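Local coordinates for protein putative oxidoreductase (Gluconobacter oxydans, PDB 3WJ7) that belongs to the short-chain dehydrogenase/reductase family and probably works as a nicotinamide-coenzyme-dependent oxidoreductase, perhaps on aldehydes or other carbonyl compounds, at residues R188-T193 against I332-Q337; G23-A28 against V218-V223. All coordinates share one frame; numbering follows the deposited sequence.

Contact 2 is buried, nearer the middle of the chain, while contact 1 is farther out and only partly buried; their centres are about 13 Å apart. Contact 2 joins the starts of helices 24-35 and 220-233 through aliphatic and aromatic side chains. In contact 1 the loop 188-193, which leads from strand 176-185 to helix 194-203, packs with its backbone against two rings of the C-terminal helix 324-337. Phe24 bridges the two: its ring belongs to contact 2, yet Phe24 CD1 lies 3.3 Å from Arg188 O. In both, some polar groups shape turns and helix ends, while others, such as Arg188 with Glu55 and Asp222 with Arg322, bond outside the segments.

Contact 1: residues R188-T193 against I332-Q337; sequences RDIKPT and IAWFRQ
The loop after strand 176-185 of this Rossmann-type fold is covered by helix 324-337, where the backbone of Arg188 lies over a face of the Trp334 indole. Arg188 CA stands 3.8 Å from the centroid of the six-membered ring in a CH-pi contact, and Arg188 N lies 3.5 Å from Trp334 CD2. With CG anti to the backbone N (chi1 -165°), Trp334 turns this face to the loop, and a broad flat ring suits a partner made largely of peptide backbone. Ile190 adds an aliphatic contact, CG1 to Trp334 CH2 at 4.0 Å, while Arg188 NH2 forms a salt bridge with Glu55. Phe335 approaches differently: Asp189 O meets the ring edge at CE1, 3.5 Å away, and Asp189 CB packs 3.9 Å from CZ. The buried Asp189 carboxylate is held at both oxygens by Thr193. Thr193 OG1 donates to the syn lone pair of OD2 at 2.8 Å, and Thr193 N reaches OD1 at 3.0 Å, tilted 30° from the carboxylate plane; together they fix the rotation of the group. Thr193 OG1 also caps Gly196 N. The loop thus combines an inverse gamma turn centred on Asp189 with the N-cap of helix 194-203.

Contact 2: residues G23-A28 against V218-V223; sequences GFVGSA and VHVDDV
His219 O accepts two backbone N-H groups, from Asp222 at 2.9 Å and from Val223 at 3.0 Å, closing the first turn of helix 220-233, which brings Val220 and Val223 against helix 24-35. The His219 imidazole completes the N-cap: ND1 takes Asp221 N at 3.0 Å, almost exactly in the ring plane, while His219 NE2 is hydrogen-bonded to Asp330 OD2. From helix 24-35, Phe24 offers a ring face to Val220. Val220 CG2 sits over the centre of the Phe24 ring, 3.8 Å from the centroid and 12° off the normal, a CH-pi contact that suits a branched valine. Having CG2 anti to the backbone N, Val220 also sets this methyl 4.2 Å from Ala28 CB, whose small size allows close approach. Val25 CG1 and Val223 CG1 meet at 3.8 Å, the side chains crossing at about a right angle. Gly23 and Gly26 match the last two glycines of the TGxxGxxG motif, which in such folds lies at the coenzyme-binding turn, consistent with that role here; Gly23 O receives both Ser27 N and Ser27 OG. Contacts between the two segments are thus dispersion and CH-pi packing, while the polar bonds lie within a segment or run to other parts of the fold.

Contact 1: residues R188-T193 against I332-Q337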
loop_
_atom_site.group_PDB
_atom_site.type_symbol
_atom_site.label_atom_id
_atom_site.label_comp_id
_atom_site.label_asym_id
_atom_site.label_seq_id
_atom_site.Cartn_x
_atom_site.Cartn_y
_atom_site.Cartn_z
ATOM N N ARG A 188 -14.711 4.799 29.387
ATOM C CA ARG A 188 -15.048 5.614 28.211
ATOM C C ARG A 188 -14.368 5.132 26.933
ATOM O O ARG A 188 -13.983 5.937 26.085
ATOM C CB ARG A 188 -14.681 7.067 28.426
ATOM C CG ARG A 188 -15.460 7.758 29.484
ATOM C CD ARG A 188 -15.804 9.072 28.866
ATOM N NE ARG A 188 -16.269 10.010 29.868
ATOM C CZ ARG A 188 -16.997 11.080 29.581
ATOM N NH1 ARG A 188 -17.344 11.334 28.315
ATOM N NH2 ARG A 188 -17.374 11.885 30.562
ATOM N N ASP A 189 -14.241 3.826 26.782
ATOM C CA ASP A 189 -13.592 3.305 25.620
ATOM C C ASP A 189 -14.680 2.971 24.603
ATOM O O ASP A 189 -15.072 1.821 24.423
ATOM C CB ASP A 189 -12.695 2.128 25.961
ATOM C CG ASP A 189 -11.732 1.827 24.853
ATOM O OD1 ASP A 189 -11.829 2.542 23.822
ATOM O OD2 ASP A 189 -10.894 0.895 24.993
ATOM N N ILE A 190 -15.119 4.031 23.936
ATOM C CA ILE A 190 -16.369 4.103 23.209
ATOM C C ILE A 190 -16.368 3.286 21.919
ATOM O O ILE A 190 -17.296 2.526 21.663
ATOM C CB ILE A 190 -16.682 5.589 22.979
ATOM C CG1 ILE A 190 -17.180 6.179 24.316
ATOM C CG2 ILE A 190 -17.616 5.788 21.784
ATOM C CD1 ILE A 190 -17.112 7.682 24.437
ATOM N N LYS A 191 -15.310 3.418 21.130
ATOM C CA LYS A 191 -15.216 2.707 19.872
ATOM C C LYS A 191 -15.035 1.207 20.049
ATOM O O LYS A 191 -15.486 0.418 19.190
ATOM C CB LYS A 191 -14.010 3.229 19.080
ATOM C CG LYS A 191 -13.801 2.501 17.765
ATOM C CD LYS A 191 -12.475 2.844 17.124
ATOM C CE LYS A 191 -12.088 1.778 16.112
ATOM N NZ LYS A 191 -11.827 2.436 14.802
ATOM N N PRO A 192 -14.559 0.815 21.243
ATOM C CA PRO A 192 -13.366 0.214 21.828
ATOM C C PRO A 192 -12.183 0.307 20.893
ATOM O O PRO A 192 -12.254 -0.149 19.755
ATOM C CB PRO A 192 -13.765 -1.260 22.036
ATOM C CG PRO A 192 -14.915 -1.473 21.113
ATOM C CD PRO A 192 -15.646 -0.174 21.378
ATOM N N THR A 193 -11.109 0.910 21.376
ATOM C CA THR A 193 -9.738 0.593 20.922
ATOM C C THR A 193 -9.555 -0.932 20.774
ATOM O O THR A 193 -10.335 -1.707 21.333
ATOM C CB THR A 193 -8.721 0.995 22.025
ATOM O OG1 THR A 193 -8.935 0.168 23.194
ATOM C CG2 THR A 193 -8.866 2.446 22.398
ATOM N N ILE A 332 -13.797 -2.365 32.522
ATOM C CA ILE A 332 -14.878 -3.359 32.628
ATOM C C ILE A 332 -16.106 -2.770 33.320
ATOM O O ILE A 332 -17.220 -2.970 32.846
ATOM C CB ILE A 332 -14.431 -4.647 33.330
ATOM C CG1 ILE A 332 -13.556 -5.461 32.401
ATOM C CG2 ILE A 332 -15.627 -5.471 33.795
ATOM C CD1 ILE A 332 -12.490 -6.240 33.120
ATOM N N ALA A 333 -15.931 -2.000 34.380
ATOM C CA ALA A 333 -17.130 -1.470 35.047
ATOM C C ALA A 333 -17.888 -0.593 34.048
ATOM O O ALA A 333 -19.120 -0.646 33.929
ATOM C CB ALA A 333 -16.798 -0.690 36.329
ATOM N N TRP A 334 -17.143 0.200 33.304
ATOM C CA TRP A 334 -17.759 1.037 32.303
ATOM C C TRP A 334 -18.444 0.189 31.203
ATOM O O TRP A 334 -19.610 0.435 30.860
ATOM C CB TRP A 334 -16.742 1.980 31.729
ATOM C CG TRP A 334 -17.350 3.050 30.989
ATOM C CD1 TRP A 334 -17.731 4.295 31.464
ATOM C CD2 TRP A 334 -17.684 3.030 29.608
ATOM N NE1 TRP A 334 -18.271 5.035 30.451
ATOM C CE2 TRP A 334 -18.251 4.290 29.298
ATOM C CE3 TRP A 334 -17.570 2.067 28.599
ATOM C CZ2 TRP A 334 -18.693 4.609 28.012
ATOM C CZ3 TRP A 334 -17.998 2.389 27.326
ATOM C CH2 TRP A 334 -18.550 3.647 27.040
ATOM N N PHE A 335 -17.758 -0.819 30.667
ATOM C CA PHE A 335 -18.405 -1.672 29.668
ATOM C C PHE A 335 -19.732 -2.321 30.144
ATOM O O PHE A 335 -20.652 -2.478 29.337
ATOM C CB PHE A 335 -17.463 -2.774 29.170
ATOM C CG PHE A 335 -16.298 -2.275 28.369
ATOM C CD1 PHE A 335 -16.473 -1.359 27.334
ATOM C CD2 PHE A 335 -15.027 -2.773 28.609
ATOM C CE1 PHE A 335 -15.400 -0.942 26.581
ATOM C CE2 PHE A 335 -13.930 -2.326 27.873
ATOM C CZ PHE A 335 -14.122 -1.421 26.853
ATOM N N ARG A 336 -19.815 -2.706 31.425
ATOM C CA ARG A 336 -21.003 -3.376 31.980
ATOM C C ARG A 336 -22.193 -2.409 32.068
ATOM O O ARG A 336 -23.283 -2.701 31.571
ATOM C CB ARG A 336 -20.689 -3.963 33.345
ATOM C CG ARG A 336 -21.483 -5.220 33.700
ATOM C CD ARG A 336 -20.797 -5.975 34.839
ATOM N NE ARG A 336 -20.509 -7.370 34.482
ATOM C CZ ARG A 336 -19.371 -8.008 34.766
ATOM N NH1 ARG A 336 -18.391 -7.381 35.400
ATOM N NH2 ARG A 336 -19.206 -9.277 34.403
ATOM N N GLN A 337 -21.954 -1.242 32.662
ATOM C CA GLN A 337 -22.948 -0.178 32.766
ATOM C C GLN A 337 -23.425 0.359 31.433
ATOM O O GLN A 337 -24.523 0.904 31.352
ATOM C CB GLN A 337 -22.388 1.003 33.561
ATOM C CG GLN A 337 -22.019 0.676 34.989
ATOM C CD GLN A 337 -21.162 1.756 35.600
ATOM O OE1 GLN A 337 -21.103 2.872 35.083
ATOM N NE2 GLN A 337 -20.475 1.427 36.695
#

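Contact 2: residues G23-A28 against V218-V223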
loop_
_atom_site.group_PDB
_atom_site.type_symbol
_atom_site.label_atom_id
_atom_site.label_comp_id
_atom_site.label_asym_id
_atom_site.label_seq_id
_atom_site.Cartn_x
_atom_site.Cartn_y
_atom_site.Cartn_z
ATOM N N GLY A 23 -11.162 11.529 20.359
ATOM C CA GLY A 23 -10.603 10.233 20.692
ATOM C C GLY A 23 -10.563 9.895 22.189
ATOM O O GLY A 23 -10.932 10.690 23.067
ATOM N N PHE A 24 -10.140 8.664 22.443
ATOM C CA PHE A 24 -10.032 8.079 23.744
ATOM C C PHE A 24 -9.037 8.888 24.579
ATOM O O PHE A 24 -9.388 9.375 25.656
ATOM C CB PHE A 24 -9.618 6.607 23.576
ATOM C CG PHE A 24 -9.613 5.821 24.854
ATOM C CD1 PHE A 24 -10.651 5.959 25.794
ATOM C CD2 PHE A 24 -8.557 4.907 25.136
ATOM C CE1 PHE A 24 -10.612 5.216 26.996
ATOM C CE2 PHE A 24 -8.547 4.169 26.337
ATOM C CZ PHE A 24 -9.574 4.323 27.260
ATOM N N VAL A 25 -7.823 9.077 24.070
ATOM C CA VAL A 25 -6.817 9.888 24.766
ATOM C C VAL A 25 -7.044 11.412 24.692
ATOM O O VAL A 25 -6.924 12.110 25.709
ATOM C CB VAL A 25 -5.398 9.587 24.264
ATOM C CG1 VAL A 25 -4.422 10.546 24.932
ATOM C CG2 VAL A 25 -5.072 8.135 24.529
ATOM N N GLY A 26 -7.357 11.896 23.498
ATOM C CA GLY A 26 -7.630 13.298 23.274
ATOM C C GLY A 26 -8.680 13.826 24.238
ATOM O O GLY A 26 -8.520 14.909 24.869
ATOM N N SER A 27 -9.764 13.078 24.404
ATOM C CA SER A 27 -10.769 13.652 25.295
ATOM C C SER A 27 -10.378 13.545 26.748
ATOM O O SER A 27 -10.735 14.403 27.560
ATOM C CB SER A 27 -12.177 13.134 25.036
ATOM O OG SER A 27 -12.326 11.853 25.535
ATOM N N ALA A 28 -9.624 12.521 27.101
ATOM C CA ALA A 28 -9.261 12.458 28.490
ATOM C C ALA A 28 -8.233 13.561 28.806
ATOM O O ALA A 28 -8.275 14.151 29.884
ATOM C CB ALA A 28 -8.761 11.090 28.861
ATOM N N VAL A 218 -1.506 1.202 30.729
ATOM C CA VAL A 218 -1.463 2.447 31.432
ATOM C C VAL A 218 -2.840 3.000 31.475
ATOM O O VAL A 218 -3.542 2.977 30.478
ATOM C CB VAL A 218 -0.553 3.475 30.727
ATOM C CG1 VAL A 218 -0.996 3.722 29.272
ATOM C CG2 VAL A 218 -0.508 4.755 31.532
ATOM N N HIS A 219 -3.241 3.492 32.639
ATOM C CA HIS A 219 -4.555 4.071 32.768
ATOM C C HIS A 219 -4.610 5.277 31.836
ATOM O O HIS A 219 -3.675 6.066 31.794
ATOM C CB HIS A 219 -4.836 4.480 34.218
ATOM C CG HIS A 219 -6.288 4.607 34.523
ATOM N ND1 HIS A 219 -7.081 5.577 33.944
ATOM C CD2 HIS A 219 -7.103 3.858 35.299
ATOM C CE1 HIS A 219 -8.333 5.407 34.343
ATOM N NE2 HIS A 219 -8.371 4.377 35.172
ATOM N N VAL A 220 -5.696 5.384 31.081
ATOM C CA VAL A 220 -5.941 6.494 30.169
ATOM C C VAL A 220 -5.883 7.836 30.891
ATOM O O VAL A 220 -5.379 8.827 30.344
ATOM C CB VAL A 220 -7.286 6.326 29.409
ATOM C CG1 VAL A 220 -8.471 6.628 30.306
ATOM C CG2 VAL A 220 -7.357 7.239 28.201
ATOM N N ASP A 221 -6.379 7.869 32.126
ATOM C CA ASP A 221 -6.361 9.119 32.937
ATOM C C ASP A 221 -4.954 9.472 33.399
ATOM O O ASP A 221 -4.649 10.615 33.680
ATOM C CB ASP A 221 -7.343 9.026 34.103
ATOM C CG ASP A 221 -8.813 9.086 33.630
ATOM O OD1 ASP A 221 -9.067 9.800 32.650
ATOM O OD2 ASP A 221 -9.712 8.433 34.221
ATOM N N ASP A 222 -4.086 8.480 33.434
ATOM C CA ASP A 222 -2.719 8.718 33.795
ATOM C C ASP A 222 -1.953 9.239 32.627
ATOM O O ASP A 222 -1.101 10.090 32.827
ATOM C CB ASP A 222 -2.069 7.467 34.358
ATOM C CG ASP A 222 -2.550 7.172 35.737
ATOM O OD1 ASP A 222 -2.958 8.128 36.428
ATOM O OD2 ASP A 222 -2.579 5.996 36.128
ATOM N N VAL A 223 -2.255 8.739 31.421
ATOM C CA VAL A 223 -1.728 9.331 30.209
ATOM C C VAL A 223 -2.087 10.809 30.172
ATOM O O VAL A 223 -1.231 11.673 29.902
ATOM C CB VAL A 223 -2.353 8.668 28.971
ATOM C CG1 VAL A 223 -2.017 9.432 27.689
ATOM C CG2 VAL A 223 -1.896 7.230 28.883
#